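Local atomic coordinates of FERM, ARHGEF and pleckstrin domain-containing protein 2 (Mus musculus, PDB entry 6D2K), a protein that activates the GTPase RAC1 as a guanine nucleotide exchange factor and acts in semaphorin response, actin remodelling and integrin signalling, represented here by its FERM domain. Residues D47-E52 / L81-K86; K86-D91 / V278-F283; I195-A200 / N209-H214. One frame throughout, in Å; residues are numbered along the deposited sequence.

Contact 1: D47-E52 / L81-K86; sequences DYFGLE and LRLAVK
Glu52 and Arg82 face each other as a hydrogen-bonded pair of two antiparallel strands in the ubiquitin-like N-terminal lobe of the FERM domain. Glu52 OE1 accepts from Arg82 NE at 2.9 Å in a salt bridge. The carboxylate lies at the edge of the guanidinium, near its plane, and the two planes are turned 30° apart. NE reaches OE1 on its anti side, somewhat out of the carboxylate plane. CG of Glu52 sits between the backbone N and the carbonyl carbon (chi1 53°), and that of Arg82 does likewise (chi1 76°). Both extended side chains leave the sheet on the face of Ala84, and their CG atoms touch at 3.6 Å. Ala84 CB packs on the carboxylate, 3.4 Å from Glu52 OE1. Arg82 NH2 has a second carboxylate, that of Glu114.

Leu51 and Leu83 line the other face. Leu51 CB meets Leu81 CD2 at 4.0 Å. At the ladder's end the Phe49 and Val85 side chains diverge, yet Phe49 CE1 meets Val85 CG2 at 3.6 Å. Phe49 CD1 also meets Leu83 CD1. The backbone ladder runs past the last bridge, where Lys86 N donates to Tyr48 O at 2.8 Å.

Helix 30-41 packs on the leucine face through Trp38 and Leu34. On the charged side, Ala84 touches Gln107 and Arg110 of helix 98-113. Strand 8-13 flanks strand 79-85 on its far edge.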
loop_
_atom_site.group_PDB
_atom_site.type_symbol
_atom_site.label_atom_id
_atom_site.label_comp_id
_atom_site.label_asym_id
_atom_site.label_seq_id
_atom_site.Cartn_x
_atom_site.Cartn_y
_atom_site.Cartn_z
ATOM N N ASP A 47 -1.459 3.117 13.356
ATOM C CA ASP A 47 -2.746 2.595 12.877
ATOM C C ASP A 47 -2.902 2.651 11.353
ATOM O O ASP A 47 -3.761 1.974 10.780
ATOM C CB ASP A 47 -3.951 3.235 13.597
ATOM C CG ASP A 47 -3.952 4.762 13.539
ATOM O OD1 ASP A 47 -5.054 5.345 13.425
ATOM O OD2 ASP A 47 -2.870 5.381 13.633
ATOM N N TYR A 48 -2.034 3.418 10.695
ATOM C CA TYR A 48 -2.056 3.488 9.233
ATOM C C TYR A 48 -1.314 2.336 8.581
ATOM O O TYR A 48 -1.392 2.174 7.368
ATOM C CB TYR A 48 -1.431 4.792 8.726
ATOM C CG TYR A 48 -2.273 6.005 9.027
ATOM C CD1 TYR A 48 -3.272 6.413 8.155
ATOM C CD2 TYR A 48 -2.078 6.728 10.193
ATOM C CE1 TYR A 48 -4.060 7.512 8.437
ATOM C CE2 TYR A 48 -2.875 7.824 10.484
ATOM C CZ TYR A 48 -3.852 8.205 9.606
ATOM O OH TYR A 48 -4.632 9.303 9.892
ATOM N N PHE A 49 -0.612 1.539 9.383
ATOM C CA PHE A 49 0.363 0.598 8.843
ATOM C C PHE A 49 0.023 -0.856 9.130
ATOM O O PHE A 49 -0.813 -1.157 9.982
ATOM C CB PHE A 49 1.768 0.898 9.389
ATOM C CG PHE A 49 2.305 2.242 8.965
ATOM C CD1 PHE A 49 3.150 2.349 7.882
ATOM C CD2 PHE A 49 1.935 3.401 9.639
ATOM C CE1 PHE A 49 3.648 3.579 7.488
ATOM C CE2 PHE A 49 2.433 4.638 9.245
ATOM C CZ PHE A 49 3.279 4.728 8.169
ATOM N N GLY A 50 0.691 -1.739 8.394
ATOM C CA GLY A 50 0.576 -3.169 8.609
ATOM C C GLY A 50 1.841 -3.882 8.183
ATOM O O GLY A 50 2.830 -3.250 7.776
ATOM N N LEU A 51 1.822 -5.208 8.304
ATOM C CA LEU A 51 2.893 -6.043 7.797
ATOM C C LEU A 51 2.272 -6.987 6.793
ATOM O O LEU A 51 1.198 -7.524 7.034
ATOM C CB LEU A 51 3.535 -6.848 8.927
ATOM C CG LEU A 51 4.269 -6.053 10.012
ATOM C CD1 LEU A 51 4.757 -7.026 11.083
ATOM C CD2 LEU A 51 5.424 -5.284 9.419
ATOM N N GLU A 52 2.930 -7.168 5.655
ATOM C CA GLU A 52 2.372 -8.007 4.611
ATOM C C GLU A 52 3.390 -9.050 4.187
ATOM O O GLU A 52 4.599 -8.866 4.346
ATOM C CB GLU A 52 1.926 -7.167 3.407
ATOM C CG GLU A 52 2.998 -6.224 2.841
ATOM C CD GLU A 52 2.506 -5.405 1.658
ATOM O OE1 GLU A 52 3.323 -4.673 1.052
ATOM O OE2 GLU A 52 1.308 -5.493 1.332
ATOM N N LEU A 81 8.274 -10.784 6.257
ATOM C CA LEU A 81 7.142 -9.878 6.102
ATOM C C LEU A 81 7.729 -8.519 5.813
ATOM O O LEU A 81 8.902 -8.292 6.088
ATOM C CB LEU A 81 6.331 -9.804 7.386
ATOM C CG LEU A 81 5.540 -11.076 7.691
ATOM C CD1 LEU A 81 6.339 -11.959 8.618
ATOM C CD2 LEU A 81 4.210 -10.727 8.309
ATOM N N ARG A 82 6.926 -7.611 5.263
ATOM C CA ARG A 82 7.419 -6.254 5.058
ATOM C C ARG A 82 6.445 -5.216 5.587
ATOM O O ARG A 82 5.233 -5.403 5.579
ATOM C CB ARG A 82 7.759 -5.981 3.591
ATOM C CG ARG A 82 6.577 -5.757 2.676
ATOM C CD ARG A 82 7.085 -5.540 1.258
ATOM N NE ARG A 82 6.027 -5.201 0.322
ATOM C CZ ARG A 82 6.248 -4.886 -0.950
ATOM N NH1 ARG A 82 5.236 -4.579 -1.749
ATOM N NH2 ARG A 82 7.494 -4.870 -1.415
ATOM N N LEU A 83 7.008 -4.111 6.065
ATOM C CA LEU A 83 6.234 -2.963 6.513
ATOM C C LEU A 83 5.595 -2.285 5.319
ATOM O O LEU A 83 6.250 -2.118 4.282
ATOM C CB LEU A 83 7.175 -1.962 7.190
ATOM C CG LEU A 83 6.526 -0.665 7.651
ATOM C CD1 LEU A 83 5.494 -0.934 8.709
ATOM C CD2 LEU A 83 7.633 0.253 8.174
ATOM N N ALA A 84 4.334 -1.880 5.468
ATOM C CA ALA A 84 3.646 -1.165 4.403
ATOM C C ALA A 84 2.545 -0.304 4.973
ATOM O O ALA A 84 1.973 -0.628 6.017
ATOM C CB ALA A 84 3.047 -2.155 3.392
ATOM N N VAL A 85 2.233 0.785 4.274
ATOM C CA VAL A 85 1.012 1.537 4.571
ATOM C C VAL A 85 -0.217 0.702 4.186
ATOM O O VAL A 85 -0.314 0.207 3.063
ATOM C CB VAL A 85 0.963 2.838 3.772
ATOM C CG1 VAL A 85 -0.425 3.486 3.919
ATOM C CG2 VAL A 85 2.090 3.793 4.203
ATOM N N LYS A 86 -1.144 0.536 5.126
ATOM C CA LYS A 86 -2.394 -0.151 4.846
ATOM C C LYS A 86 -3.482 0.833 4.426
ATOM O O LYS A 86 -4.210 0.583 3.465
ATOM C CB LYS A 86 -2.841 -0.940 6.076
ATOM C CG LYS A 86 -4.105 -1.769 5.836
ATOM C CD LYS A 86 -4.614 -2.396 7.130
ATOM C CE LYS A 86 -4.837 -3.887 6.971
ATOM N NZ LYS A 86 -5.282 -4.512 8.255
#

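Contact 2: K86-D91 / V278-F283; sequences KFFPPD and VEYHTF
Tyr280 OH is held by two backbone groups of the linker that leaves the N-terminal lobe of the FERM domain. The hydroxyl donates to Lys86 O at 3.0 Å, in the carbonyl plane and on a lone pair. It accepts from Phe88 N at 3.1 Å. This pins the linker to helix 267-284, the C-terminal helix of the PH-like lobe. A salt bridge adds to the grip: Lys86 NZ meets Glu279 OE1 at 2.7 Å, from above the carboxylate plane.

Phe87, Tyr280 and Phe283 form an aromatic cluster. Phe87 and Phe283 make an offset stack, with centroids 4.1 Å apart and planes only 5° from parallel. Phe283 CG is anti to the backbone N (chi1 -167°), which lays its ring against Phe87. Each ring also receives the CB of the other over its face. The opposite face of Phe87 is covered by CG of its neighbour Lys86, so the ring is sandwiched. The planes of Tyr280 and Phe87 are 59° apart, and Phe87 CD1 lies over one face of the tyrosine ring, near its rim. Tyr48 meets Phe283 edge-to-face and extends the cluster into the N-terminal lobe. Phe88 presents its ring edge to the hydroxyl, with CD2 3.7 Å from Tyr280 OH.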
loop_
_atom_site.group_PDB
_atom_site.type_symbol
_atom_site.label_atom_id
_atom_site.label_comp_id
_atom_site.label_asym_id
_atom_site.label_seq_id
_atom_site.Cartn_x
_atom_site.Cartn_y
_atom_site.Cartn_z
ATOM N N LYS A 86 -1.144 0.536 5.126
ATOM C CA LYS A 86 -2.394 -0.151 4.846
ATOM C C LYS A 86 -3.482 0.833 4.426
ATOM O O LYS A 86 -4.210 0.583 3.465
ATOM C CB LYS A 86 -2.841 -0.940 6.076
ATOM C CG LYS A 86 -4.105 -1.769 5.836
ATOM C CD LYS A 86 -4.614 -2.396 7.130
ATOM C CE LYS A 86 -4.837 -3.887 6.971
ATOM N NZ LYS A 86 -5.282 -4.512 8.255
ATOM N N PHE A 87 -3.585 1.946 5.147
ATOM C CA PHE A 87 -4.646 2.916 4.900
ATOM C C PHE A 87 -4.061 4.224 4.360
ATOM O O PHE A 87 -3.291 4.891 5.038
ATOM C CB PHE A 87 -5.427 3.206 6.191
ATOM C CG PHE A 87 -6.068 1.991 6.800
ATOM C CD1 PHE A 87 -7.159 1.386 6.189
ATOM C CD2 PHE A 87 -5.569 1.444 7.969
ATOM C CE1 PHE A 87 -7.745 0.253 6.749
ATOM C CE2 PHE A 87 -6.160 0.314 8.529
ATOM C CZ PHE A 87 -7.246 -0.274 7.917
ATOM N N PHE A 88 -4.441 4.582 3.136
ATOM C CA PHE A 88 -3.983 5.821 2.510
ATOM C C PHE A 88 -5.030 6.934 2.682
ATOM O O PHE A 88 -6.108 6.889 2.068
ATOM C CB PHE A 88 -3.726 5.577 1.020
ATOM C CG PHE A 88 -2.498 4.733 0.733
ATOM C CD1 PHE A 88 -1.303 5.347 0.402
ATOM C CD2 PHE A 88 -2.545 3.349 0.763
ATOM C CE1 PHE A 88 -0.163 4.597 0.127
ATOM C CE2 PHE A 88 -1.403 2.586 0.490
ATOM C CZ PHE A 88 -0.219 3.216 0.171
ATOM N N PRO A 89 -4.739 7.927 3.536
ATOM C CA PRO A 89 -5.721 9.008 3.694
ATOM C C PRO A 89 -5.586 10.017 2.555
ATOM O O PRO A 89 -4.558 10.049 1.880
ATOM C CB PRO A 89 -5.311 9.640 5.022
ATOM C CG PRO A 89 -3.811 9.493 5.032
ATOM C CD PRO A 89 -3.550 8.143 4.383
ATOM N N PRO A 90 -6.625 10.833 2.330
ATOM C CA PRO A 90 -6.595 11.790 1.223
ATOM C C PRO A 90 -5.522 12.877 1.375
ATOM O O PRO A 90 -5.034 13.365 0.354
ATOM C CB PRO A 90 -8.004 12.402 1.248
ATOM C CG PRO A 90 -8.525 12.120 2.612
ATOM C CD PRO A 90 -7.896 10.852 3.070
ATOM N N ASP A 91 -5.154 13.240 2.601
ATOM C CA ASP A 91 -4.189 14.332 2.823
ATOM C C ASP A 91 -3.085 13.871 3.767
ATOM O O ASP A 91 -3.076 14.225 4.942
ATOM C CB ASP A 91 -4.908 15.567 3.394
ATOM C CG ASP A 91 -4.127 16.868 3.189
ATOM O OD1 ASP A 91 -2.928 16.811 2.838
ATOM O OD2 ASP A 91 -4.727 17.954 3.375
ATOM N N VAL A 278 -13.900 -3.891 4.244
ATOM C CA VAL A 278 -14.514 -3.681 5.543
ATOM C C VAL A 278 -13.584 -2.866 6.443
ATOM O O VAL A 278 -14.021 -1.946 7.134
ATOM C CB VAL A 278 -14.880 -5.009 6.209
ATOM C CG1 VAL A 278 -15.295 -4.766 7.653
ATOM C CG2 VAL A 278 -16.001 -5.685 5.417
ATOM N N GLU A 279 -12.294 -3.182 6.424
ATOM C CA GLU A 279 -11.345 -2.427 7.233
ATOM C C GLU A 279 -11.241 -0.951 6.824
ATOM O O GLU A 279 -11.161 -0.082 7.690
ATOM C CB GLU A 279 -9.984 -3.117 7.251
ATOM C CG GLU A 279 -10.029 -4.439 8.019
ATOM C CD GLU A 279 -8.701 -5.155 8.045
ATOM O OE1 GLU A 279 -7.802 -4.790 7.264
ATOM O OE2 GLU A 279 -8.565 -6.095 8.846
ATOM N N TYR A 280 -11.251 -0.677 5.519
ATOM C CA TYR A 280 -11.250 0.698 5.013
ATOM C C TYR A 280 -12.482 1.468 5.461
ATOM O O TYR A 280 -12.383 2.625 5.912
ATOM C CB TYR A 280 -11.119 0.718 3.479
ATOM C CG TYR A 280 -9.740 1.121 3.000
ATOM C CD1 TYR A 280 -9.494 2.406 2.542
ATOM C CD2 TYR A 280 -8.686 0.220 3.016
ATOM C CE1 TYR A 280 -8.224 2.793 2.113
ATOM C CE2 TYR A 280 -7.404 0.601 2.581
ATOM C CZ TYR A 280 -7.194 1.885 2.128
ATOM O OH TYR A 280 -5.926 2.274 1.695
ATOM N N HIS A 281 -13.637 0.835 5.333
ATOM C CA HIS A 281 -14.854 1.479 5.774
ATOM C C HIS A 281 -14.764 1.839 7.252
ATOM O O HIS A 281 -15.088 2.958 7.634
ATOM C CB HIS A 281 -16.087 0.610 5.554
ATOM C CG HIS A 281 -17.313 1.216 6.159
ATOM N ND1 HIS A 281 -18.072 2.163 5.506
ATOM C CD2 HIS A 281 -17.857 1.076 7.389
ATOM C CE1 HIS A 281 -19.061 2.548 6.294
ATOM N NE2 HIS A 281 -18.955 1.900 7.441
ATOM N N THR A 282 -14.359 0.891 8.091
ATOM C CA THR A 282 -14.239 1.136 9.525
ATOM C C THR A 282 -13.229 2.255 9.836
ATOM O O THR A 282 -13.461 3.098 10.709
ATOM C CB THR A 282 -13.814 -0.151 10.276
ATOM O OG1 THR A 282 -14.804 -1.167 10.078
ATOM C CG2 THR A 282 -13.656 0.114 11.765
ATOM N N PHE A 283 -12.112 2.261 9.118
ATOM C CA PHE A 283 -11.061 3.253 9.357
ATOM C C PHE A 283 -11.495 4.670 8.998
ATOM O O PHE A 283 -11.213 5.623 9.732
ATOM C CB PHE A 283 -9.794 2.884 8.564
ATOM C CG PHE A 283 -8.561 3.645 8.980
ATOM C CD1 PHE A 283 -7.820 3.237 10.074
ATOM C CD2 PHE A 283 -8.128 4.753 8.259
ATOM C CE1 PHE A 283 -6.674 3.921 10.456
ATOM C CE2 PHE A 283 -6.968 5.448 8.646
ATOM C CZ PHE A 283 -6.250 5.033 9.733
#

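Contact 3: I195-A200 / N209-H214; sequences IRFHMA and NLAVSH
His198 and Leu210 exchange both of their backbone hydrogen bonds in the first beta hairpin of the PH-like C-terminal lobe of the FERM domain. His198 N donates to Leu210 O at 2.8 Å, and Leu210 N returns the bond to His198 O at 2.9 Å. Leu210 O also has Phe197 CA against it as a CA-H...O contact. The imidazole of His198 turns its edge to the same oxygen.

Beyond this pair the strands separate, and a water takes over. It accepts from Arg196 N and from Val212 N, each at 3.0 Å, so it bridges the two backbones where the strands no longer bond directly. The Arg196 side chain turns away from the hairpin. Its NH1 donates to Ile195 O, from above the carbonyl plane, while NH2 forms a salt bridge with Asp111 of the central lobe.

On the next pair, Met199 CG lies beside Asn209 OD1. Asn209 CG lies beside the backbone N, anti to the carbonyl carbon (chi1 -71°), which carries the amide over Phe197. Asn209 ND2 donates to Gly222 O, which probably helps hold the amide flat over one face of that ring; the two planes are 7° apart. Leu210 lies on the other face of the sheet, where it touches Phe273 of helix 267-284, and its CD1 meets Ala200 CB. At the open end of the hairpin, Ala211 CB sits at the edge of the Phe197 ring and 3.9 Å from Ile195 CG2.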
loop_
_atom_site.group_PDB
_atom_site.type_symbol
_atom_site.label_atom_id
_atom_site.label_comp_id
_atom_site.label_asym_id
_atom_site.label_seq_id
_atom_site.Cartn_x
_atom_site.Cartn_y
_atom_site.Cartn_z
ATOM N N ILE A 195 -3.640 2.804 -4.610
ATOM C CA ILE A 195 -4.468 1.803 -5.296
ATOM C C ILE A 195 -3.755 0.458 -5.439
ATOM O O ILE A 195 -2.583 0.402 -5.824
ATOM C CB ILE A 195 -4.909 2.287 -6.690
ATOM C CG1 ILE A 195 -5.788 3.535 -6.573
ATOM C CG2 ILE A 195 -5.658 1.172 -7.447
ATOM C CD1 ILE A 195 -7.161 3.259 -5.972
ATOM N N ARG A 196 -4.468 -0.625 -5.118
ATOM C CA ARG A 196 -4.016 -1.985 -5.394
ATOM C C ARG A 196 -5.177 -2.703 -6.069
ATOM O O ARG A 196 -6.303 -2.692 -5.554
ATOM C CB ARG A 196 -3.625 -2.710 -4.098
ATOM C CG ARG A 196 -2.336 -2.208 -3.454
ATOM C CD ARG A 196 -2.580 -1.036 -2.496
ATOM N NE ARG A 196 -1.354 -0.652 -1.789
ATOM C CZ ARG A 196 -0.427 0.171 -2.275
ATOM N NH1 ARG A 196 -0.560 0.714 -3.478
ATOM N NH2 ARG A 196 0.647 0.438 -1.554
ATOM N N PHE A 197 -4.914 -3.269 -7.243
ATOM C CA PHE A 197 -5.949 -3.944 -8.024
ATOM C C PHE A 197 -6.198 -5.369 -7.556
ATOM O O PHE A 197 -5.264 -6.094 -7.193
ATOM C CB PHE A 197 -5.528 -3.997 -9.490
ATOM C CG PHE A 197 -5.675 -2.686 -10.219
ATOM C CD1 PHE A 197 -6.390 -1.642 -9.672
ATOM C CD2 PHE A 197 -5.137 -2.532 -11.482
ATOM C CE1 PHE A 197 -6.547 -0.448 -10.366
ATOM C CE2 PHE A 197 -5.292 -1.339 -12.178
ATOM C CZ PHE A 197 -5.992 -0.305 -11.614
ATOM N N HIS A 198 -7.462 -5.761 -7.607
ATOM C CA HIS A 198 -7.872 -7.136 -7.378
ATOM C C HIS A 198 -8.705 -7.524 -8.589
ATOM O O HIS A 198 -9.777 -6.969 -8.813
ATOM C CB HIS A 198 -8.716 -7.242 -6.099
ATOM C CG HIS A 198 -8.032 -6.709 -4.875
ATOM N ND1 HIS A 198 -7.661 -7.516 -3.817
ATOM C CD2 HIS A 198 -7.665 -5.449 -4.534
ATOM C CE1 HIS A 198 -7.078 -6.777 -2.889
ATOM N NE2 HIS A 198 -7.075 -5.521 -3.295
ATOM N N MET A 199 -8.214 -8.479 -9.368
ATOM C CA MET A 199 -8.853 -8.822 -10.631
ATOM C C MET A 199 -10.217 -9.488 -10.430
ATOM O O MET A 199 -10.385 -10.339 -9.553
ATOM C CB MET A 199 -7.937 -9.717 -11.474
ATOM C CG MET A 199 -6.698 -8.994 -12.007
ATOM S SD MET A 199 -5.668 -10.090 -12.999
ATOM C CE MET A 199 -5.232 -11.327 -11.781
ATOM N N ALA A 200 -11.186 -9.105 -11.249
ATOM C CA ALA A 200 -12.522 -9.653 -11.124
ATOM C C ALA A 200 -13.275 -9.563 -12.441
ATOM O O ALA A 200 -12.767 -9.033 -13.420
ATOM C CB ALA A 200 -13.283 -8.919 -10.025
ATOM N N ASN A 209 -10.861 -4.363 -12.683
ATOM C CA ASN A 209 -10.003 -4.343 -11.510
ATOM C C ASN A 209 -10.749 -3.672 -10.374
ATOM O O ASN A 209 -11.191 -2.529 -10.505
ATOM C CB ASN A 209 -8.703 -3.591 -11.808
ATOM C CG ASN A 209 -7.790 -4.362 -12.745
ATOM O OD1 ASN A 209 -7.488 -5.532 -12.516
ATOM N ND2 ASN A 209 -7.355 -3.709 -13.811
ATOM N N LEU A 210 -10.909 -4.390 -9.268
ATOM C CA LEU A 210 -11.506 -3.826 -8.062
ATOM C C LEU A 210 -10.438 -3.187 -7.186
ATOM O O LEU A 210 -9.286 -3.648 -7.122
ATOM C CB LEU A 210 -12.244 -4.899 -7.254
ATOM C CG LEU A 210 -13.502 -5.459 -7.903
ATOM C CD1 LEU A 210 -14.052 -6.605 -7.069
ATOM C CD2 LEU A 210 -14.561 -4.378 -8.053
ATOM N N ALA A 211 -10.823 -2.111 -6.516
ATOM C CA ALA A 211 -9.933 -1.474 -5.547
ATOM C C ALA A 211 -10.757 -0.821 -4.461
ATOM O O ALA A 211 -11.980 -0.743 -4.548
ATOM C CB ALA A 211 -9.014 -0.452 -6.231
ATOM N N VAL A 212 -10.087 -0.353 -3.416
ATOM C CA VAL A 212 -10.791 0.348 -2.351
ATOM C C VAL A 212 -9.965 1.543 -1.887
ATOM O O VAL A 212 -8.726 1.517 -1.917
ATOM C CB VAL A 212 -11.155 -0.600 -1.177
ATOM C CG1 VAL A 212 -9.910 -1.086 -0.475
ATOM C CG2 VAL A 212 -12.114 0.090 -0.205
ATOM N N SER A 213 -10.650 2.614 -1.506
ATOM C CA SER A 213 -9.965 3.844 -1.094
ATOM C C SER A 213 -10.753 4.496 0.039
ATOM O O SER A 213 -11.810 4.001 0.442
ATOM C CB SER A 213 -9.870 4.823 -2.261
ATOM O OG SER A 213 -11.141 5.441 -2.490
ATOM N N HIS A 214 -10.240 5.614 0.549
ATOM C CA HIS A 214 -10.926 6.353 1.594
ATOM C C HIS A 214 -12.321 6.799 1.121
ATOM O O HIS A 214 -13.201 7.099 1.938
ATOM C CB HIS A 214 -10.077 7.565 2.022
ATOM C CG HIS A 214 -9.967 8.622 0.971
ATOM N ND1 HIS A 214 -8.971 8.624 0.020
ATOM C CD2 HIS A 214 -10.734 9.710 0.719
ATOM C CE1 HIS A 214 -9.133 9.663 -0.780
ATOM N NE2 HIS A 214 -10.199 10.335 -0.380
HETATM O O HOH W 1 -7.081 -0.691 -3.598
#

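From the N terminus, contact 1 closes first and pairs two strands of the N-terminal lobe across 28 intervening residues. Lys86 ends it and opens contact 2 directly, so the two run in series and share that residue. Contact 2 then spans 186 residues, including the helical central lobe, and returns to the C-terminal helix. Contact 3 is a short hairpin that lies within that span. Tyr48 O joins contacts 1 and 2 through a probable hydrogen bond to Phe87 N. Contacts 2 and 3 touch where Phe88 meets Arg196 and Pro90 meets His214. Contacts 1 and 3 do not touch; their centres are about 17 Å apart. Contact 2 thus links the N-terminal and PH-like lobes.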